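Local coordinates for protein inactive dihydropteroate synthase 2 (Mycobacterium tuberculosis, PDB 2VP8) that probably lacks dihydropteroate synthase activity despite belonging to that family, apparently binding the pterin pyrophosphate substrate very weakly but still able to bind the inhibitor dapsone, at residues M152-A157 / V205-A210. Sequence-based numbering, arbitrary orientation.
Sequences MPEVAA and VAAGVA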
loop_
_atom_site.group_PDB
_atom_site.type_symbol
_atom_site.label_atom_id
_atom_site.label_comp_id
_atom_site.label_asym_id
_atom_site.label_seq_id
_atom_site.Cartn_x
_atom_site.Cartn_y
_atom_site.Cartn_z
ATOM N N MET B 152 10.847 -29.032 18.068
ATOM C CA MET B 152 9.866 -28.640 17.051
ATOM C C MET B 152 10.230 -29.011 15.598
ATOM O O MET B 152 9.393 -29.579 14.896
ATOM C CB MET B 152 9.504 -27.152 17.175
ATOM C CG MET B 152 8.312 -26.724 16.324
ATOM S SD MET B 152 6.772 -27.570 16.748
ATOM C CE MET B 152 6.203 -26.561 18.107
ATOM N N PRO B 153 11.459 -28.688 15.134
ATOM C CA PRO B 153 11.797 -29.084 13.762
ATOM C C PRO B 153 11.736 -30.599 13.551
ATOM O O PRO B 153 11.310 -31.048 12.487
ATOM C CB PRO B 153 13.232 -28.572 13.590
ATOM C CG PRO B 153 13.373 -27.489 14.600
ATOM C CD PRO B 153 12.573 -27.959 15.770
ATOM N N GLU B 154 12.153 -31.366 14.560
ATOM C CA GLU B 154 12.041 -32.827 14.528
ATOM C C GLU B 154 10.611 -33.262 14.212
ATOM O O GLU B 154 10.400 -34.140 13.376
ATOM C CB GLU B 154 12.500 -33.452 15.855
ATOM C CG GLU B 154 13.706 -34.393 15.759
ATOM C CD GLU B 154 15.051 -33.686 15.882
ATOM O OE1 GLU B 154 15.373 -32.844 14.972
ATOM O OE2 GLU B 154 15.805 -33.992 16.878
ATOM N N VAL B 155 9.641 -32.629 14.869
ATOM C CA VAL B 155 8.226 -32.953 14.688
ATOM C C VAL B 155 7.780 -32.730 13.241
ATOM O O VAL B 155 7.177 -33.615 12.630
ATOM C CB VAL B 155 7.326 -32.145 15.654
ATOM C CG1 VAL B 155 5.851 -32.513 15.464
ATOM C CG2 VAL B 155 7.747 -32.361 17.096
ATOM N N ALA B 156 8.086 -31.553 12.698
ATOM C CA ALA B 156 7.767 -31.227 11.309
ATOM C C ALA B 156 8.359 -32.243 10.343
ATOM O O ALA B 156 7.701 -32.655 9.389
ATOM C CB ALA B 156 8.258 -29.829 10.966
ATOM N N ALA B 157 9.601 -32.642 10.612
ATOM C CA ALA B 157 10.332 -33.586 9.777
ATOM C C ALA B 157 9.639 -34.948 9.716
ATOM O O ALA B 157 9.399 -35.479 8.631
ATOM C CB ALA B 157 11.758 -33.733 10.288
ATOM N N VAL B 205 15.795 -27.358 7.971
ATOM C CA VAL B 205 16.036 -28.189 6.788
ATOM C C VAL B 205 16.968 -29.358 7.095
ATOM O O VAL B 205 16.710 -30.487 6.662
ATOM C CB VAL B 205 16.555 -27.366 5.586
ATOM C CG1 VAL B 205 17.038 -28.279 4.456
ATOM C CG2 VAL B 205 15.465 -26.445 5.080
ATOM N N ALA B 206 18.026 -29.085 7.862
ATOM C CA ALA B 206 19.004 -30.107 8.262
ATOM C C ALA B 206 18.406 -31.138 9.234
ATOM O O ALA B 206 18.896 -32.277 9.335
ATOM C CB ALA B 206 20.246 -29.454 8.859
ATOM N N ALA B 207 17.345 -30.730 9.945
ATOM C CA ALA B 207 16.599 -31.633 10.838
ATOM C C ALA B 207 15.703 -32.619 10.052
ATOM O O ALA B 207 15.243 -33.643 10.599
ATOM C CB ALA B 207 15.749 -30.802 11.881
ATOM N N GLY B 208 15.448 -32.307 8.780
ATOM C CA GLY B 208 14.642 -33.185 7.915
ATOM C C GLY B 208 13.322 -32.574 7.473
ATOM O O GLY B 208 12.399 -33.285 7.062
ATOM N N VAL B 209 13.219 -31.253 7.575
ATOM C CA VAL B 209 12.050 -30.541 7.080
ATOM C C VAL B 209 12.312 -30.200 5.620
ATOM O O VAL B 209 13.364 -29.652 5.292
ATOM C CB VAL B 209 11.777 -29.258 7.893
ATOM C CG1 VAL B 209 10.534 -28.543 7.377
ATOM C CG2 VAL B 209 11.630 -29.582 9.377
ATOM N N ALA B 210 11.373 -30.548 4.744
ATOM C CA ALA B 210 11.516 -30.270 3.319
ATOM C C ALA B 210 11.782 -28.781 3.103
ATOM O O ALA B 210 11.104 -27.922 3.690
ATOM C CB ALA B 210 10.275 -30.713 2.563
#
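Val209 lays its CG2 methyl over the helical turn from Pro153 to Ala157, where it overlaps both a side chain and the backbone. CG2 sits 3.7 Å from Ala156 CB and 3.5 Å from Pro153 O. It also lies near the peptide N of Ala157. That oxygen and that nitrogen are already joined, since Ala157 N donates to Pro153 O at 3.0 Å. The methyl thus lies against a backbone hydrogen bond made within the helix. With CG1 anti to the backbone N (chi1 -179°), CG2 is placed beside that N, and it is this branch that touches the helix. Val209 also meets Val214 of strand 214-217, while Ala156 also packs on Ile141 of strand 140-142.

Further along, Ala207 CB meets Pro153 CB at 3.8 Å. The bent side chain of the exposed Glu154 brings OE1 near the same Ala207 methyl. This is a van der Waals contact of a carboxylate oxygen with a methyl.

Ala157 points its methyl at the turn that ends helix 186-207. Its CB faces the carbonyl oxygens of Ala207 and Gly208, and the Gly208 O also receives a weak, bent CA-H...O contact from Ala157 CA at 3.4 Å (127° at H). Gly208, with positive phi (115°), forms the Schellman motif that ends the helix. One bond within that turn runs from Gly208 N to Val205 O. Beside it the backbones come close, with Ala157 CA 4.4 Å from Val209 CA.

The contact joins two helices of the TIM-barrel fold, the start of helix 152-159 and the C-terminal end of helix 186-207. Methyls, a proline ring carbon, a carboxylate oxygen and carbonyl oxygens make the join. None of these pairs is a conventional hydrogen bond or salt bridge, so the contact probably rests on van der Waals fit.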